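Local structure of SM80.1 Vicilin (Solanum melongena, 5VF5) at residues 70-75 / 241-246; 80-85 / 107-112; 274-279 / 328-333. The protein probably serves as a seed storage protein of the 7S vicilin type, built from two cupin domains, and carries a bound copper(II) ion. All coordinates share one frame; numbering follows the deposited sequence. Where two conformers were deposited one is given.

Contact 1 (70-75 / 241-246)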
loop_
_atom_site.group_PDB
_atom_site.type_symbol
_atom_site.label_atom_id
_atom_site.label_comp_id
_atom_site.label_asym_id
_atom_site.label_seq_id
_atom_site.Cartn_x
_atom_site.Cartn_y
_atom_site.Cartn_z
ATOM N N GLU A 70 -8.912 7.875 6.831
ATOM C CA GLU A 70 -8.763 6.589 7.488
ATOM C C GLU A 70 -7.627 5.842 6.785
ATOM O O GLU A 70 -7.647 5.755 5.558
ATOM C CB GLU A 70 -10.091 5.828 7.283
ATOM C CG GLU A 70 -11.320 6.581 7.777
ATOM C CD GLU A 70 -11.332 6.713 9.275
ATOM O OE1 GLU A 70 -10.631 5.931 9.920
ATOM O OE2 GLU A 70 -12.015 7.601 9.789
ATOM N N ALA A 71 -6.685 5.281 7.517
ATOM C CA ALA A 71 -5.481 4.751 6.928
ATOM C C ALA A 71 -5.202 3.324 7.306
ATOM O O ALA A 71 -5.623 2.856 8.385
ATOM C CB ALA A 71 -4.261 5.618 7.246
ATOM N N ILE A 72 -4.421 2.674 6.479
ATOM C CA ILE A 72 -3.793 1.398 6.795
ATOM C C ILE A 72 -2.304 1.566 6.526
ATOM O O ILE A 72 -1.915 1.968 5.418
ATOM C CB ILE A 72 -4.313 0.243 5.928
ATOM C CG1 ILE A 72 -5.823 0.103 6.069
ATOM C CG2 ILE A 72 -3.600 -1.028 6.312
ATOM C CD1 ILE A 72 -6.411 -0.902 5.131
ATOM N N PHE A 73 -1.485 1.351 7.550
ATOM C CA PHE A 73 -0.031 1.414 7.457
ATOM C C PHE A 73 0.494 -0.003 7.296
ATOM O O PHE A 73 0.116 -0.888 8.070
ATOM C CB PHE A 73 0.601 2.031 8.724
ATOM C CG PHE A 73 0.554 3.517 8.861
ATOM C CD1 PHE A 73 -0.395 4.313 8.247
ATOM C CD2 PHE A 73 1.500 4.142 9.661
ATOM C CE1 PHE A 73 -0.381 5.678 8.407
ATOM C CE2 PHE A 73 1.505 5.512 9.821
ATOM C CZ PHE A 73 0.549 6.272 9.205
ATOM N N VAL A 74 1.410 -0.221 6.382
ATOM C CA VAL A 74 2.082 -1.490 6.185
ATOM C C VAL A 74 3.572 -1.265 6.201
ATOM O O VAL A 74 4.118 -0.515 5.395
ATOM C CB VAL A 74 1.668 -2.155 4.871
ATOM C CG1 VAL A 74 2.331 -3.528 4.697
ATOM C CG2 VAL A 74 0.174 -2.263 4.768
ATOM N N VAL A 75 4.280 -1.885 7.147
ATOM C CA VAL A 75 5.725 -1.716 7.208
ATOM C C VAL A 75 6.414 -2.589 6.167
ATOM O O VAL A 75 6.283 -3.813 6.172
ATOM C CB VAL A 75 6.280 -2.031 8.599
ATOM C CG1 VAL A 75 7.765 -1.805 8.652
ATOM C CG2 VAL A 75 5.591 -1.169 9.623
ATOM N N LEU A 241 -13.182 0.015 6.024
ATOM C CA LEU A 241 -12.655 0.439 4.752
ATOM C C LEU A 241 -12.962 -0.566 3.640
ATOM O O LEU A 241 -12.861 -0.220 2.495
ATOM C CB LEU A 241 -11.165 0.618 4.867
ATOM C CG LEU A 241 -10.685 1.845 5.611
ATOM C CD1 LEU A 241 -9.183 1.760 5.781
ATOM C CD2 LEU A 241 -11.035 3.084 4.823
ATOM N N ASP A 242 -13.317 -1.792 4.005
ATOM C CA ASP A 242 -13.508 -2.907 3.095
ATOM C C ASP A 242 -12.254 -3.098 2.262
ATOM O O ASP A 242 -12.301 -3.205 1.042
ATOM C CB ASP A 242 -14.764 -2.759 2.244
ATOM C CG ASP A 242 -15.109 -4.022 1.507
ATOM O OD1 ASP A 242 -14.667 -5.118 1.949
ATOM O OD2 ASP A 242 -15.814 -3.931 0.487
ATOM N N ALA A 243 -11.142 -3.169 2.966
ATOM C CA ALA A 243 -9.819 -3.265 2.363
ATOM C C ALA A 243 -9.122 -4.572 2.721
ATOM O O ALA A 243 -9.380 -5.165 3.768
ATOM C CB ALA A 243 -8.969 -2.070 2.741
ATOM N N ALA A 244 -8.202 -4.984 1.878
ATOM C CA ALA A 244 -7.298 -6.068 2.140
ATOM C C ALA A 244 -5.876 -5.595 1.997
ATOM O O ALA A 244 -5.596 -4.609 1.275
ATOM C CB ALA A 244 -7.537 -7.202 1.190
ATOM N N VAL A 245 -4.963 -6.339 2.594
ATOM C CA VAL A 245 -3.535 -6.119 2.390
ATOM C C VAL A 245 -2.929 -7.432 1.935
ATOM O O VAL A 245 -2.997 -8.423 2.663
ATOM C CB VAL A 245 -2.792 -5.605 3.639
ATOM C CG1 VAL A 245 -1.340 -5.394 3.312
ATOM C CG2 VAL A 245 -3.491 -4.381 4.200
ATOM N N ALA A 246 -2.356 -7.441 0.744
ATOM C CA ALA A 246 -1.839 -8.624 0.125
ATOM C C ALA A 246 -0.315 -8.468 0.037
ATOM O O ALA A 246 0.229 -7.396 -0.262
ATOM C CB ALA A 246 -2.430 -8.843 -1.250
#
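I72 turns CG1 to the side opposite its carbonyl carbon (chi1 -57°) and continues extended through chi2, which carries CD1 across to segment 241-246; L241 has the same shape (chi1 -74°, again extended at chi2) and reaches back, so the two chains slide past one another in opposite directions. The CD1 methyl of L241 lies against the CG1 methylene of I72, 3.8 Å away, while the tip of the isoleucine, CD1, ends 3.7 Å from A243 CB. The other branch of I72 is used too: its CG2 faces V245 CG2 at 4.0 Å. V245 spreads its two methyls over two partners, since its CG1 meets V74 CG2 at 3.8 Å. At the other end E70 contributes only the apolar root of its side chain, CB lying 3.8 Å from L241 CD2; the chain then bends at chi2 and leads its carboxylate away, where OE1 forms a salt bridge with R102 and accepts a hydrogen bond from G105 N. No hydrogen bond joins the two segments. The strand axes run nearly parallel, 10° apart, but at 9.6 Å they are separated by side chains rather than joined as sheet neighbours: this is face packing of one sheet on another, between the two cupin domains of the bicupin fold. The CB atoms of E70, I72 and V74 point toward 241-246. Strand 69-77 is bonded to strands 120-128 and 100-103, and strand 243-250 lies next to 337-344 in its own sheet; F342 of that strand touches I72, V74 and V245, and V100 touches I72 and V245, extending the apolar interface.

Contact 2 (80-85 / 107-112)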
loop_
_atom_site.group_PDB
_atom_site.type_symbol
_atom_site.label_atom_id
_atom_site.label_comp_id
_atom_site.label_asym_id
_atom_site.label_seq_id
_atom_site.Cartn_x
_atom_site.Cartn_y
_atom_site.Cartn_z
ATOM N N GLY A 80 10.147 0.676 13.495
ATOM C CA GLY A 80 9.788 2.037 13.942
ATOM C C GLY A 80 8.704 1.981 14.976
ATOM O O GLY A 80 7.918 1.026 14.991
ATOM N N THR A 81 8.644 3.005 15.820
ATOM C CA THR A 81 7.656 3.048 16.846
ATOM C C THR A 81 6.609 4.089 16.468
ATOM O O THR A 81 6.977 5.212 16.153
ATOM C CB THR A 81 8.307 3.397 18.194
ATOM O OG1 THR A 81 9.263 2.368 18.482
ATOM C CG2 THR A 81 7.229 3.479 19.288
ATOM N N ILE A 82 5.341 3.694 16.487
ATOM C CA ILE A 82 4.230 4.616 16.298
ATOM C C ILE A 82 3.610 4.915 17.639
ATOM O O ILE A 82 3.314 4.013 18.417
ATOM C CB ILE A 82 3.173 4.112 15.296
ATOM C CG1 ILE A 82 2.176 5.223 14.991
ATOM C CG2 ILE A 82 2.472 2.827 15.782
ATOM C CD1 ILE A 82 1.291 4.936 13.826
ATOM N N SER A 83 3.386 6.175 17.926
ATOM C CA SER A 83 2.694 6.623 19.096
ATOM C C SER A 83 1.404 7.322 18.695
ATOM O O SER A 83 1.445 8.242 17.881
ATOM C CB SER A 83 3.591 7.526 19.935
ATOM O OG SER A 83 4.805 6.864 20.284
ATOM N N ILE A 84 0.275 6.923 19.259
ATOM C CA ILE A 84 -1.041 7.399 18.892
ATOM C C ILE A 84 -1.670 8.068 20.118
ATOM O O ILE A 84 -1.845 7.426 21.161
ATOM C CB ILE A 84 -1.932 6.247 18.415
ATOM C CG1 ILE A 84 -1.206 5.415 17.379
ATOM C CG2 ILE A 84 -3.263 6.782 17.921
ATOM C CD1 ILE A 84 -1.890 4.128 16.985
ATOM N N ALA A 85 -2.027 9.322 19.997
ATOM C CA ALA A 85 -2.606 10.145 21.050
ATOM C C ALA A 85 -4.060 10.461 20.706
ATOM O O ALA A 85 -4.343 11.131 19.739
ATOM C CB ALA A 85 -1.818 11.402 21.262
ATOM N N SER A 107 -6.451 10.462 14.245
ATOM C CA SER A 107 -5.569 10.060 15.310
ATOM C C SER A 107 -4.274 10.869 15.176
ATOM O O SER A 107 -3.639 10.883 14.120
ATOM C CB SER A 107 -5.253 8.577 15.182
ATOM O OG SER A 107 -6.413 7.810 15.381
ATOM N N THR A 108 -3.878 11.526 16.261
ATOM C CA THR A 108 -2.576 12.222 16.316
ATOM C C THR A 108 -1.465 11.225 16.513
ATOM O O THR A 108 -1.473 10.466 17.518
ATOM C CB THR A 108 -2.556 13.294 17.413
ATOM O OG1 THR A 108 -3.552 14.275 17.130
ATOM C CG2 THR A 108 -1.216 13.962 17.528
ATOM N N ILE A 109 -0.570 11.152 15.562
ATOM C CA ILE A 109 0.512 10.218 15.606
ATOM C C ILE A 109 1.877 10.892 15.517
ATOM O O ILE A 109 2.027 11.970 14.927
ATOM C CB ILE A 109 0.418 9.148 14.517
ATOM C CG1 ILE A 109 0.669 9.702 13.137
ATOM C CG2 ILE A 109 -0.901 8.394 14.585
ATOM C CD1 ILE A 109 0.958 8.635 12.109
ATOM N N HIS A 110 2.874 10.232 16.103
ATOM C CA HIS A 110 4.255 10.511 15.831
ATOM C C HIS A 110 5.004 9.224 15.593
ATOM O O HIS A 110 4.528 8.134 16.024
ATOM C CB HIS A 110 4.894 11.462 16.875
ATOM C CG HIS A 110 4.895 10.971 18.285
ATOM N ND1 HIS A 110 5.853 10.105 18.748
ATOM C CD2 HIS A 110 4.145 11.327 19.349
ATOM C CE1 HIS A 110 5.666 9.922 20.046
ATOM N NE2 HIS A 110 4.642 10.651 20.441
ATOM N N LEU A 111 6.137 9.306 14.896
ATOM C CA LEU A 111 6.894 8.106 14.507
ATOM C C LEU A 111 8.345 8.281 14.896
ATOM O O LEU A 111 8.882 9.390 14.804
ATOM C CB LEU A 111 6.813 7.889 13.001
ATOM C CG LEU A 111 5.457 7.578 12.373
ATOM C CD1 LEU A 111 5.564 7.617 10.859
ATOM C CD2 LEU A 111 4.919 6.238 12.828
ATOM N N LEU A 112 8.962 7.167 15.279
ATOM C CA LEU A 112 10.349 7.151 15.696
ATOM C C LEU A 112 11.060 5.974 15.055
ATOM O O LEU A 112 10.618 4.831 15.212
ATOM C CB LEU A 112 10.410 7.006 17.230
ATOM C CG LEU A 112 11.768 6.850 17.886
ATOM C CD1 LEU A 112 12.573 8.124 17.664
ATOM C CD2 LEU A 112 11.573 6.534 19.358
HETATM O O HOH W 1 -5.659 12.630 18.314
#
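S83 CB lies over one face of the H110 ring in the conformer given, 3.1 Å above the ring plane and offset toward the rim, in a CH-pi contact of 3.4 Å to the centroid. The histidine reaches this place because its CG sits between the backbone N and the carbonyl carbon (chi1 60°), which brings the ring over the neighbouring strand. On the other face of the sheet I82 and L111 stand side by side and point the same way, I82 CG1 3.6 Å from L111 CD2. I84 and I109 repeat this more loosely, with I84 CG1 4.1 Å from I109 CG2, and I109 CD1 meets I82 CD1 diagonally. Between the two faces the antiparallel ladder alternates: T81-L112, S83-H110 and A85-T108 are hydrogen-bonded pairs, the isoleucine pairs non-hydrogen-bonded. The N-H...O angle from S83 N to H110 O is 175°, nearly straight. Past the last of these bonds T108 N gives to a water. This is a central pair in one sheet of the first cupin barrel: strand 90-96 borders 79-85 on one side, strand 60-65 borders 108-113 on the other, and I192 of helix 186-192 covers S83, H110 and L112.

Contact 3 (274-279 / 328-333)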
loop_
_atom_site.group_PDB
_atom_site.type_symbol
_atom_site.label_atom_id
_atom_site.label_comp_id
_atom_site.label_asym_id
_atom_site.label_seq_id
_atom_site.Cartn_x
_atom_site.Cartn_y
_atom_site.Cartn_z
ATOM N N ASN A 274 12.174 -6.390 -9.793
ATOM C CA ASN A 274 11.641 -5.905 -11.054
ATOM C C ASN A 274 10.775 -6.979 -11.671
ATOM O O ASN A 274 11.012 -8.196 -11.500
ATOM C CB ASN A 274 12.800 -5.676 -12.026
ATOM C CG ASN A 274 13.633 -4.507 -11.664
ATOM O OD1 ASN A 274 13.138 -3.403 -11.572
ATOM N ND2 ASN A 274 14.896 -4.749 -11.379
ATOM N N ALA A 275 9.764 -6.545 -12.402
ATOM C CA ALA A 275 8.946 -7.456 -13.166
ATOM C C ALA A 275 8.410 -6.848 -14.443
ATOM O O ALA A 275 8.256 -5.628 -14.563
ATOM C CB ALA A 275 7.792 -7.998 -12.297
ATOM N N ARG A 276 8.098 -7.722 -15.374
ATOM C CA ARG A 276 7.318 -7.435 -16.583
ATOM C C ARG A 276 5.882 -7.792 -16.213
ATOM O O ARG A 276 5.663 -8.818 -15.591
ATOM C CB ARG A 276 7.886 -8.343 -17.725
ATOM C CG ARG A 276 7.090 -8.760 -18.942
ATOM C CD ARG A 276 7.908 -9.778 -19.793
ATOM N NE ARG A 276 7.216 -10.154 -21.029
ATOM C CZ ARG A 276 7.360 -11.312 -21.692
ATOM N NH1 ARG A 276 8.190 -12.246 -21.252
ATOM N NH2 ARG A 276 6.662 -11.548 -22.815
ATOM N N PHE A 277 4.911 -6.951 -16.544
ATOM C CA PHE A 277 3.523 -7.300 -16.412
ATOM C C PHE A 277 2.814 -7.300 -17.733
ATOM O O PHE A 277 3.161 -6.510 -18.629
ATOM C CB PHE A 277 2.805 -6.410 -15.403
ATOM C CG PHE A 277 2.602 -4.987 -15.849
ATOM C CD1 PHE A 277 1.441 -4.640 -16.530
ATOM C CD2 PHE A 277 3.527 -3.997 -15.562
ATOM C CE1 PHE A 277 1.214 -3.326 -16.926
ATOM C CE2 PHE A 277 3.323 -2.691 -15.978
ATOM C CZ PHE A 277 2.169 -2.367 -16.680
ATOM N N GLU A 278 1.771 -8.095 -17.854
ATOM C CA GLU A 278 0.854 -8.045 -18.992
ATOM C C GLU A 278 -0.552 -8.159 -18.432
ATOM O O GLU A 278 -0.810 -9.040 -17.596
ATOM C CB GLU A 278 1.080 -9.170 -19.983
ATOM C CG GLU A 278 2.462 -9.155 -20.588
ATOM C CD GLU A 278 2.600 -10.047 -21.813
ATOM O OE1 GLU A 278 1.707 -10.920 -22.036
ATOM O OE2 GLU A 278 3.620 -9.861 -22.566
ATOM N N MET A 279 -1.433 -7.282 -18.820
ATOM C CA MET A 279 -2.810 -7.208 -18.409
ATOM C C MET A 279 -3.673 -7.201 -19.668
ATOM O O MET A 279 -3.270 -6.636 -20.708
ATOM C CB MET A 279 -3.046 -5.947 -17.552
ATOM C CG MET A 279 -4.395 -5.884 -16.843
ATOM S SD MET A 279 -4.474 -4.773 -15.420
ATOM C CE MET A 279 -4.184 -3.236 -16.260
ATOM N N THR A 328 -0.709 -10.955 -15.308
ATOM C CA THR A 328 0.446 -11.774 -14.957
ATOM C C THR A 328 1.623 -10.866 -14.688
ATOM O O THR A 328 1.750 -9.770 -15.274
ATOM C CB THR A 328 0.769 -12.834 -16.040
ATOM O OG1 THR A 328 1.830 -13.684 -15.608
ATOM C CG2 THR A 328 1.190 -12.182 -17.331
ATOM N N PHE A 329 2.499 -11.328 -13.826
ATOM C CA PHE A 329 3.787 -10.691 -13.519
ATOM C C PHE A 329 4.883 -11.734 -13.704
ATOM O O PHE A 329 4.752 -12.852 -13.220
ATOM C CB PHE A 329 3.868 -10.189 -12.090
ATOM C CG PHE A 329 2.832 -9.175 -11.716
ATOM C CD1 PHE A 329 1.609 -9.567 -11.204
ATOM C CD2 PHE A 329 3.086 -7.817 -11.832
ATOM C CE1 PHE A 329 0.658 -8.619 -10.820
ATOM C CE2 PHE A 329 2.163 -6.869 -11.458
ATOM C CZ PHE A 329 0.938 -7.266 -10.956
ATOM N N ILE A 330 5.987 -11.323 -14.308
ATOM C CA ILE A 330 7.119 -12.171 -14.596
ATOM C C ILE A 330 8.341 -11.454 -13.954
ATOM O O ILE A 330 8.717 -10.345 -14.353
ATOM C CB ILE A 330 7.378 -12.313 -16.117
ATOM C CG1 ILE A 330 6.190 -13.001 -16.801
ATOM C CG2 ILE A 330 8.639 -13.118 -16.339
ATOM C CD1 ILE A 330 5.147 -12.018 -17.301
ATOM N N ALA A 331 8.921 -12.074 -12.947
ATOM C CA ALA A 331 10.117 -11.578 -12.305
ATOM C C ALA A 331 11.260 -11.548 -13.280
ATOM O O ALA A 331 11.436 -12.443 -14.122
ATOM C CB ALA A 331 10.462 -12.412 -11.088
ATOM N N THR A 332 12.004 -10.462 -13.246
ATOM C CA THR A 332 13.071 -10.343 -14.201
ATOM C C THR A 332 14.365 -10.423 -13.404
ATOM O O THR A 332 14.712 -9.486 -12.690
ATOM C CB THR A 332 12.832 -9.178 -15.224
ATOM O OG1 THR A 332 12.607 -7.902 -14.620
ATOM C CG2 THR A 332 11.599 -9.515 -16.205
ATOM N N GLY A 333 14.823 -11.704 -13.381
ATOM C CA GLY A 333 16.163 -12.289 -13.094
ATOM C C GLY A 333 17.080 -12.220 -11.871
ATOM O O GLY A 333 17.446 -13.256 -11.286
HETATM O O HOH W 2 13.526 -9.113 -9.998
HETATM O O HOH W 3 16.067 -7.304 -10.724
#
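R276 and I330 exchange two backbone hydrogen bonds, I330 N giving to R276 O at 2.8 Å, and E278 and T328 exchange another two; beyond them T332 N reaches N274 O at 3.0 Å, with the donor 41° out of the carbonyl plane in the conformer given. The non-hydrogen-bonded pairs between are closed by CA-H...O contacts, among them F277 CA to T328 O at 3.2 Å. Two antiparallel strands of the second cupin barrel are paired here, with 307-313 beyond one and 254-261 beyond the other; strand 275-281 carries C281, a ligand of the copper(II) ion. Apolar contacts lie on the F277 and F329 side: F277 CB approaches the F329 ring obliquely, 3.8 Å from CD2, while its own ring leads away toward L313 and L319. On the reverse side R276 and I330 lie alongside, CG to CD1 4.1 Å in the conformer given. Charge appears there as well, a weak salt bridge along one strand from R276 NH2 to E278 OE2 at 3.5 Å. Two waters lie by N274 and T332: one accepts from N274 N, another accepts from N274 ND2 and gives to T332 O, while N274 OD1 is bonded to N314 ND2.

In the fold
Contact 1 lies in the core, about 7 Å from the chain's centre, with five of six touching residues buried, and joins the two cupin domains by side chains alone. Contacts 2 and 3, each about 19 Å from that centre on opposite sides, are ladders inside the first and second domain; both are mostly buried but have partly exposed residues on their more polar faces, with exposed A85 in contact 2 and charged R276 and E278 in contact 3. Contact 2 touches contact 1 through F73, whose CZ is 3.8 Å from I109 CD1: strand 69-77 therefore packs on the other domain with one side and into its own barrel with the other. Contact 3 touches neither.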